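Local coordinates for citrate lyase (Yersinia pestis, PDB 3QLL), which is a putative citrate lyase beta subunit, probably a magnesium-dependent lyase of the HpcH/HpaI aldolase family, at residues R159-V173 with K182-D196. Numbering follows the deposited sequence.
Sequences RLIGIIESVRGLNAV and KLAGLIFGAADMAAD
Strands 159-164 and 183-188 pair in parallel, with backbone bonds running from Leu-160 N to Lys-182 O through to Gly-189 N to Ile-164 O. A beta bulge between the Leu-160/Leu-183 and Gly-162/Leu-186 pairs shifts the register by one, and the bond at the bulge, Gly-162 N to Gly-185 O, is weak at 3.3 Å. Leu-186 CD2 packs 3.6 Å from Gly-162 CA, where no side chain intervenes.

Among the apolar contacts, Ile-161 CG2 meets Ile-187 CD1 at 3.7 Å, the two side chains crossing nearly at right angles. Met-193, present as selenomethionine, is bent at chi2 (66°) and chi3 (80°), which brings its CE alongside Ile-164 CG2 (3.8 Å), against Leu-170 CB and close to Ser-166 O.

The carboxylates gather at the C-terminal strand ends. Glu-165 and Asp-192, predicted magnesium ligands, run side by side with carboxylate planes 64° apart. Glu-165 OE1 lies 2.9 Å from Asp-192 OD2, two acceptors of like charge, consistent with a cation held between them; Glu-165 OE2 accepts from Lys-137 N. Val-167 N donates to the anti lone pair of Asp-196 OD2 (2.8 Å); a water accepting from Arg-168 N also donates to this oxygen, tying helix 190-197 to the start of helix 167-171. Ser-166 OG caps that helix through Gly-169 N and bonds Glu-139.

These are neighbouring strands of an eight-stranded TIM barrel: strand 132-135 flanks 159-164, strand 224-226 flanks 183-188, and helices 173-177 and 203-220 cover Leu-186.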
ATOM      1  N   ARG A 159     -28.101 -10.007  -6.130  1.00 59.99           N
ATOM      2  CA  ARG A 159     -26.993  -9.168  -5.733  1.00 56.35           C
ATOM      3  C   ARG A 159     -25.697  -9.655  -6.350  1.00 57.19           C
ATOM      4  O   ARG A 159     -25.612 -10.822  -6.768  1.00 52.23           O
ATOM      5  CB  ARG A 159     -26.899  -9.082  -4.206  1.00 56.37           C
ATOM      6  CG  ARG A 159     -28.064  -8.323  -3.598  1.00 55.98           C
ATOM      7  CD  ARG A 159     -27.855  -8.146  -2.106  1.00 84.09           C
ATOM      8  NE  ARG A 159     -26.791  -7.183  -1.799  1.00 83.65           N
ATOM      9  CZ  ARG A 159     -26.979  -5.876  -1.690  1.00 79.12           C
ATOM     10  NH1 ARG A 159     -28.190  -5.374  -1.906  1.00 92.99           N
ATOM     11  NH2 ARG A 159     -25.955  -5.066  -1.400  1.00 73.79           N
ATOM     12  N   LEU A 160     -24.712  -8.753  -6.432  1.00 43.11           N
ATOM     13  CA  LEU A 160     -23.459  -9.048  -7.105  1.00 42.33           C
ATOM     14  C   LEU A 160     -22.309  -9.260  -6.152  1.00 49.88           C
ATOM     15  O   LEU A 160     -22.267  -8.690  -5.073  1.00 51.58           O
ATOM     16  CB  LEU A 160     -23.091  -7.928  -8.090  1.00 45.13           C
ATOM     17  CG  LEU A 160     -24.162  -7.555  -9.096  1.00 50.02           C
ATOM     18  CD1 LEU A 160     -23.655  -6.479 -10.053  1.00 42.48           C
ATOM     19  CD2 LEU A 160     -24.576  -8.816  -9.834  1.00 47.02           C
ATOM     20  N   ILE A 161     -21.390 -10.122  -6.547  1.00 48.80           N
ATOM     21  CA  ILE A 161     -20.106 -10.247  -5.887  1.00 43.70           C
ATOM     22  C   ILE A 161     -19.010 -10.141  -6.949  1.00 46.68           C
ATOM     23  O   ILE A 161     -18.993 -10.927  -7.903  1.00 49.34           O
ATOM     24  CB  ILE A 161     -19.957 -11.625  -5.167  1.00 50.25           C
ATOM     25  CG1 ILE A 161     -21.070 -11.832  -4.141  1.00 42.65           C
ATOM     26  CG2 ILE A 161     -18.590 -11.732  -4.510  1.00 48.62           C
ATOM     27  CD1 ILE A 161     -21.014 -10.912  -2.952  1.00 39.96           C
ATOM     28  N   GLY A 162     -18.077  -9.205  -6.781  1.00 44.21           N
ATOM     29  CA  GLY A 162     -16.977  -9.069  -7.722  1.00 39.04           C
ATOM     30  C   GLY A 162     -15.730  -9.780  -7.198  1.00 42.54           C
ATOM     31  O   GLY A 162     -15.556  -9.909  -5.979  1.00 39.90           O
ATOM     32  N   ILE A 163     -14.926 -10.344  -8.094  1.00 44.55           N
ATOM     33  CA  ILE A 163     -13.639 -10.923  -7.690  1.00 42.56           C
ATOM     34  C   ILE A 163     -12.508 -10.000  -8.139  1.00 47.82           C
ATOM     35  O   ILE A 163     -12.356  -9.724  -9.335  1.00 43.79           O
ATOM     36  CB  ILE A 163     -13.409 -12.325  -8.271  1.00 39.27           C
ATOM     37  CG1 ILE A 163     -14.523 -13.272  -7.842  1.00 43.49           C
ATOM     38  CG2 ILE A 163     -12.027 -12.870  -7.869  1.00 44.08           C
ATOM     39  CD1 ILE A 163     -14.321 -14.676  -8.360  1.00 38.50           C
ATOM     40  N   ILE A 164     -11.679  -9.587  -7.185  1.00 48.39           N
ATOM     41  CA  ILE A 164     -10.505  -8.808  -7.475  1.00 41.05           C
ATOM     42  C   ILE A 164      -9.312  -9.771  -7.570  1.00 49.04           C
ATOM     43  O   ILE A 164      -8.807 -10.245  -6.570  1.00 45.99           O
ATOM     44  CB  ILE A 164     -10.282  -7.746  -6.386  1.00 40.85           C
ATOM     45  CG1 ILE A 164     -11.558  -6.910  -6.232  1.00 45.05           C
ATOM     46  CG2 ILE A 164      -9.168  -6.771  -6.706  1.00 38.47           C
ATOM     47  CD1 ILE A 164     -11.859  -5.983  -7.418  1.00 37.92           C
ATOM     48  N   GLU A 165      -8.932 -10.127  -8.798  1.00 55.45           N
ATOM     49  CA  GLU A 165      -7.850 -11.108  -9.003  1.00 55.73           C
ATOM     50  C   GLU A 165      -6.726 -10.576  -9.909  1.00 51.24           C
ATOM     51  O   GLU A 165      -5.941 -11.358 -10.419  1.00 44.18           O
ATOM     52  CB  GLU A 165      -8.371 -12.434  -9.571  1.00 50.09           C
ATOM     53  CG  GLU A 165      -9.600 -12.329 -10.457  1.00 51.23           C
ATOM     54  CD  GLU A 165     -10.224 -13.687 -10.766  1.00 57.97           C
ATOM     55  OE1 GLU A 165      -9.772 -14.740 -10.231  1.00 64.96           O
ATOM     56  OE2 GLU A 165     -11.233 -13.695 -11.491  1.00 67.37           O
ATOM     57  N   SER A 166      -6.756  -9.300 -10.269  1.00 47.19           N
ATOM     58  CA  SER A 166      -5.725  -8.761 -11.189  1.00 41.97           C
ATOM     59  C   SER A 166      -5.186  -7.399 -10.751  1.00 44.41           C
ATOM     60  O   SER A 166      -5.838  -6.689  -9.989  1.00 44.59           O
ATOM     61  CB  SER A 166      -6.293  -8.686 -12.612  1.00 40.44           C
ATOM     62  OG  SER A 166      -7.362  -7.753 -12.665  1.00 48.11           O
ATOM     63  N   VAL A 167      -3.982  -7.052 -11.204  1.00 46.73           N
ATOM     64  CA  VAL A 167      -3.437  -5.724 -10.951  1.00 52.08           C
ATOM     65  C   VAL A 167      -4.396  -4.604 -11.431  1.00 53.66           C
ATOM     66  O   VAL A 167      -4.586  -3.589 -10.738  1.00 45.55           O
ATOM     67  CB  VAL A 167      -2.069  -5.541 -11.622  1.00 56.22           C
ATOM     68  CG1 VAL A 167      -1.653  -4.074 -11.542  1.00 57.78           C
ATOM     69  CG2 VAL A 167      -1.043  -6.410 -10.945  1.00 59.81           C
ATOM     70  N   ARG A 168      -4.947  -4.760 -12.630  1.00 47.54           N
ATOM     71  CA  ARG A 168      -5.910  -3.783 -13.123  1.00 50.58           C
ATOM     72  C   ARG A 168      -7.138  -3.625 -12.189  1.00 51.65           C
ATOM     73  O   ARG A 168      -7.519  -2.492 -11.832  1.00 48.77           O
ATOM     74  CB  ARG A 168      -6.343  -4.195 -14.525  1.00 52.91           C
ATOM     75  CG  ARG A 168      -7.055  -3.178 -15.347  1.00 64.39           C
ATOM     76  CD  ARG A 168      -7.405  -3.762 -16.728  1.00 80.06           C
ATOM     77  NE  ARG A 168      -6.289  -3.708 -17.670  1.00 84.36           N
ATOM     78  CZ  ARG A 168      -6.001  -2.615 -18.378  1.00 91.40           C
ATOM     79  NH1 ARG A 168      -6.734  -1.514 -18.206  1.00 89.25           N
ATOM     80  NH2 ARG A 168      -4.978  -2.602 -19.228  1.00 89.39           N
ATOM     81  N   GLY A 169      -7.682  -4.750 -11.723  1.00 51.02           N
ATOM     82  CA  GLY A 169      -8.763  -4.737 -10.754  1.00 45.48           C
ATOM     83  C   GLY A 169      -8.363  -4.071  -9.440  1.00 46.76           C
ATOM     84  O   GLY A 169      -9.114  -3.256  -8.899  1.00 48.30           O
ATOM     85  N   LEU A 170      -7.193  -4.425  -8.919  1.00 42.84           N
ATOM     86  CA  LEU A 170      -6.721  -3.837  -7.680  1.00 38.19           C
ATOM     87  C   LEU A 170      -6.555  -2.307  -7.774  1.00 41.45           C
ATOM     88  O   LEU A 170      -6.947  -1.582  -6.863  1.00 50.26           O
ATOM     89  CB  LEU A 170      -5.391  -4.470  -7.278  1.00 55.84           C
ATOM     90  CG  LEU A 170      -4.877  -3.986  -5.921  1.00 60.37           C
ATOM     91  CD1 LEU A 170      -5.834  -4.358  -4.813  1.00 56.12           C
ATOM     92  CD2 LEU A 170      -3.513  -4.598  -5.698  1.00 70.76           C
ATOM     93  N   ASN A 171      -5.985  -1.821  -8.876  1.00 39.60           N
ATOM     94  CA  ASN A 171      -5.789  -0.372  -9.059  1.00 41.20           C
ATOM     95  C   ASN A 171      -7.121   0.391  -9.174  1.00 45.34           C
ATOM     96  O   ASN A 171      -7.168   1.591  -8.974  1.00 43.19           O
ATOM     97  CB  ASN A 171      -4.858  -0.059 -10.251  1.00 47.61           C
ATOM     98  CG  ASN A 171      -3.409  -0.358  -9.920  1.00 56.59           C
ATOM     99  OD1 ASN A 171      -3.035  -0.404  -8.753  1.00 65.30           O
ATOM    100  ND2 ASN A 171      -2.600  -0.578 -10.921  1.00 52.95           N
ATOM    101  N   ALA A 172      -8.186  -0.312  -9.543  1.00 47.24           N
ATOM    102  CA  ALA A 172      -9.476   0.333  -9.644  1.00 37.61           C
ATOM    103  C   ALA A 172     -10.393  -0.092  -8.493  1.00 37.69           C
ATOM    104  O   ALA A 172     -11.600   0.099  -8.589  1.00 41.66           O
ATOM    105  CB  ALA A 172     -10.131   0.008 -10.993  1.00 36.93           C
ATOM    106  N   VAL A 173      -9.835  -0.674  -7.423  1.00 37.55           N
ATOM    107  CA  VAL A 173     -10.692  -1.312  -6.413  1.00 38.69           C
ATOM    108  C   VAL A 173     -11.628  -0.319  -5.706  1.00 47.04           C
ATOM    109  O   VAL A 173     -12.755  -0.656  -5.376  1.00 45.71           O
ATOM    110  CB  VAL A 173      -9.896  -2.194  -5.380  1.00 41.44           C
ATOM    111  CG1 VAL A 173      -9.137  -1.341  -4.342  1.00 34.72           C
ATOM    112  CG2 VAL A 173     -10.837  -3.167  -4.682  1.00 31.67           C
ATOM    113  N   LYS A 182     -26.143  -2.667  -5.671  1.00 60.08           N
ATOM    114  CA  LYS A 182     -26.331  -4.103  -5.789  1.00 68.20           C
ATOM    115  C   LYS A 182     -25.102  -4.953  -5.432  1.00 57.44           C
ATOM    116  O   LYS A 182     -25.237  -6.143  -5.158  1.00 54.89           O
ATOM    117  CB  LYS A 182     -26.854  -4.451  -7.171  1.00 77.73           C
ATOM    118  CG  LYS A 182     -28.356  -4.314  -7.150  1.00 91.92           C
ATOM    119  CD  LYS A 182     -28.990  -4.312  -8.509  1.00102.42           C
ATOM    120  CE  LYS A 182     -28.955  -5.686  -9.133  1.00109.18           C
ATOM    121  NZ  LYS A 182     -30.031  -5.844 -10.145  1.00111.23           N
ATOM    122  N   LEU A 183     -23.919  -4.342  -5.433  1.00 52.13           N
ATOM    123  CA  LEU A 183     -22.691  -5.023  -5.005  1.00 52.84           C
ATOM    124  C   LEU A 183     -22.786  -5.352  -3.523  1.00 50.10           C
ATOM    125  O   LEU A 183     -23.108  -4.476  -2.722  1.00 54.65           O
ATOM    126  CB  LEU A 183     -21.471  -4.151  -5.267  1.00 50.67           C
ATOM    127  CG  LEU A 183     -20.129  -4.741  -4.849  1.00 50.15           C
ATOM    128  CD1 LEU A 183     -19.922  -5.992  -5.662  1.00 45.27           C
ATOM    129  CD2 LEU A 183     -19.006  -3.746  -5.085  1.00 53.14           C
ATOM    130  N   ALA A 184     -22.582  -6.616  -3.169  1.00 45.77           N
ATOM    131  CA  ALA A 184     -22.769  -7.067  -1.789  1.00 49.84           C
ATOM    132  C   ALA A 184     -21.495  -7.576  -1.114  1.00 50.81           C
ATOM    133  O   ALA A 184     -21.526  -7.988   0.023  1.00 49.07           O
ATOM    134  CB  ALA A 184     -23.848  -8.165  -1.742  1.00 41.75           C
ATOM    135  N   GLY A 185     -20.372  -7.489  -1.808  1.00 49.09           N
ATOM    136  CA  GLY A 185     -19.113  -7.984  -1.295  1.00 52.65           C
ATOM    137  C   GLY A 185     -18.111  -8.235  -2.409  1.00 53.17           C
ATOM    138  O   GLY A 185     -18.462  -8.345  -3.591  1.00 54.13           O
ATOM    139  N   LEU A 186     -16.841  -8.293  -2.029  1.00 52.64           N
ATOM    140  CA  LEU A 186     -15.768  -8.605  -2.959  1.00 45.38           C
ATOM    141  C   LEU A 186     -14.917  -9.789  -2.433  1.00 43.68           C
ATOM    142  O   LEU A 186     -14.497  -9.804  -1.271  1.00 45.47           O
ATOM    143  CB  LEU A 186     -14.890  -7.382  -3.170  1.00 38.64           C
ATOM    144  CG  LEU A 186     -15.526  -6.204  -3.909  1.00 40.04           C
ATOM    145  CD1 LEU A 186     -14.576  -5.010  -3.901  1.00 34.17           C
ATOM    146  CD2 LEU A 186     -15.896  -6.605  -5.377  1.00 30.76           C
ATOM    147  N   ILE A 187     -14.610 -10.722  -3.316  1.00 42.24           N
ATOM    148  CA  ILE A 187     -13.730 -11.817  -3.017  1.00 41.47           C
ATOM    149  C   ILE A 187     -12.309 -11.483  -3.543  1.00 47.82           C
ATOM    150  O   ILE A 187     -12.159 -10.861  -4.596  1.00 43.25           O
ATOM    151  CB  ILE A 187     -14.233 -13.146  -3.668  1.00 52.40           C
ATOM    152  CG1 ILE A 187     -15.610 -13.518  -3.120  1.00 42.91           C
ATOM    153  CG2 ILE A 187     -13.261 -14.280  -3.431  1.00 51.05           C
ATOM    154  CD1 ILE A 187     -16.299 -14.608  -3.890  1.00 39.33           C
ATOM    155  N   PHE A 188     -11.280 -11.781  -2.750  1.00 48.69           N
ATOM    156  CA  PHE A 188      -9.894 -11.648  -3.198  1.00 44.68           C
ATOM    157  C   PHE A 188      -9.511 -12.871  -3.982  1.00 48.52           C
ATOM    158  O   PHE A 188      -9.737 -14.008  -3.541  1.00 46.75           O
ATOM    159  CB  PHE A 188      -8.962 -11.524  -2.008  1.00 46.24           C
ATOM    160  CG  PHE A 188      -7.516 -11.247  -2.368  1.00 47.34           C
ATOM    161  CD1 PHE A 188      -7.176 -10.170  -3.180  1.00 45.31           C
ATOM    162  CD2 PHE A 188      -6.493 -12.039  -1.848  1.00 47.90           C
ATOM    163  CE1 PHE A 188      -5.842  -9.888  -3.488  1.00 46.04           C
ATOM    164  CE2 PHE A 188      -5.145 -11.765  -2.157  1.00 51.39           C
ATOM    165  CZ  PHE A 188      -4.822 -10.692  -2.975  1.00 46.75           C
ATOM    166  N   GLY A 189      -8.911 -12.683  -5.145  1.00 47.85           N
ATOM    167  CA  GLY A 189      -8.440 -13.859  -5.874  1.00 40.74           C
ATOM    168  C   GLY A 189      -6.916 -13.948  -5.787  1.00 47.17           C
ATOM    169  O   GLY A 189      -6.216 -13.524  -6.727  1.00 42.08           O
ATOM    170  N   ALA A 190      -6.405 -14.496  -4.679  1.00 40.03           N
ATOM    171  CA  ALA A 190      -4.951 -14.521  -4.406  1.00 49.68           C
ATOM    172  C   ALA A 190      -4.142 -15.225  -5.508  1.00 43.44           C
ATOM    173  O   ALA A 190      -3.135 -14.678  -5.972  1.00 45.79           O
ATOM    174  CB  ALA A 190      -4.656 -15.154  -3.026  1.00 41.69           C
ATOM    175  N   ALA A 191      -4.591 -16.383  -5.959  1.00 42.04           N
ATOM    176  CA  ALA A 191      -3.802 -17.184  -6.920  1.00 44.69           C
ATOM    177  C   ALA A 191      -3.627 -16.429  -8.266  1.00 51.35           C
ATOM    178  O   ALA A 191      -2.549 -16.440  -8.836  1.00 49.35           O
ATOM    179  CB  ALA A 191      -4.428 -18.575  -7.141  1.00 47.01           C
ATOM    180  N   ASP A 192      -4.690 -15.823  -8.796  1.00 49.94           N
ATOM    181  CA  ASP A 192      -4.539 -15.025 -10.027  1.00 45.53           C
ATOM    182  C   ASP A 192      -3.775 -13.716  -9.825  1.00 45.22           C
ATOM    183  O   ASP A 192      -2.977 -13.308 -10.685  1.00 44.27           O
ATOM    184  CB  ASP A 192      -5.900 -14.769 -10.671  1.00 49.47           C
ATOM    185  CG  ASP A 192      -6.412 -15.985 -11.446  1.00 68.09           C
ATOM    186  OD1 ASP A 192      -5.587 -16.644 -12.109  1.00 73.73           O
ATOM    187  OD2 ASP A 192      -7.620 -16.311 -11.374  1.00 84.02           O
HETATM  188  N   MSE A 193      -4.009 -13.081  -8.678  1.00 42.93           N
HETATM  189  CA  MSE A 193      -3.323 -11.845  -8.270  1.00 39.56           C
HETATM  190  C   MSE A 193      -1.794 -12.067  -8.207  1.00 40.98           C
HETATM  191  O   MSE A 193      -1.031 -11.333  -8.828  1.00 50.53           O
HETATM  192  CB  MSE A 193      -3.863 -11.360  -6.911  1.00 37.54           C
HETATM  193  CG  MSE A 193      -3.287  -9.980  -6.438  1.00 36.73           C
HETATM  194 SE   MSE A 193      -3.947  -8.625  -7.725  1.00 72.58          SE
HETATM  195  CE  MSE A 193      -5.783  -8.395  -6.994  1.00 43.88           C
ATOM    196  N   ALA A 194      -1.370 -13.124  -7.507  1.00 49.27           N
ATOM    197  CA  ALA A 194       0.054 -13.497  -7.450  1.00 48.86           C
ATOM    198  C   ALA A 194       0.618 -13.782  -8.841  1.00 48.31           C
ATOM    199  O   ALA A 194       1.694 -13.283  -9.196  1.00 49.84           O
ATOM    200  CB  ALA A 194       0.254 -14.729  -6.530  1.00 44.11           C
ATOM    201  N   ALA A 195      -0.153 -14.494  -9.654  1.00 46.90           N
ATOM    202  CA  ALA A 195       0.298 -14.833 -10.996  1.00 57.35           C
ATOM    203  C   ALA A 195       0.381 -13.593 -11.881  1.00 49.59           C
ATOM    204  O   ALA A 195       1.320 -13.449 -12.622  1.00 52.36           O
ATOM    205  CB  ALA A 195      -0.637 -15.896 -11.634  1.00 54.83           C
ATOM    206  N   ASP A 196      -0.569 -12.682 -11.752  1.00 47.33           N
ATOM    207  CA  ASP A 196      -0.601 -11.439 -12.550  1.00 47.30           C
ATOM    208  C   ASP A 196       0.590 -10.535 -12.184  1.00 47.24           C
ATOM    209  O   ASP A 196       1.181  -9.872 -13.011  1.00 56.40           O
ATOM    210  CB  ASP A 196      -1.945 -10.704 -12.330  1.00 48.47           C
ATOM    211  CG  ASP A 196      -2.343  -9.771 -13.486  1.00 59.95           C
ATOM    212  OD1 ASP A 196      -2.211 -10.175 -14.659  1.00 67.32           O
ATOM    213  OD2 ASP A 196      -2.857  -8.659 -13.244  1.00 58.95           O
TER
HETATM  214  O   HOH W   1      -4.283  -6.606 -14.340  1.00 30.00           O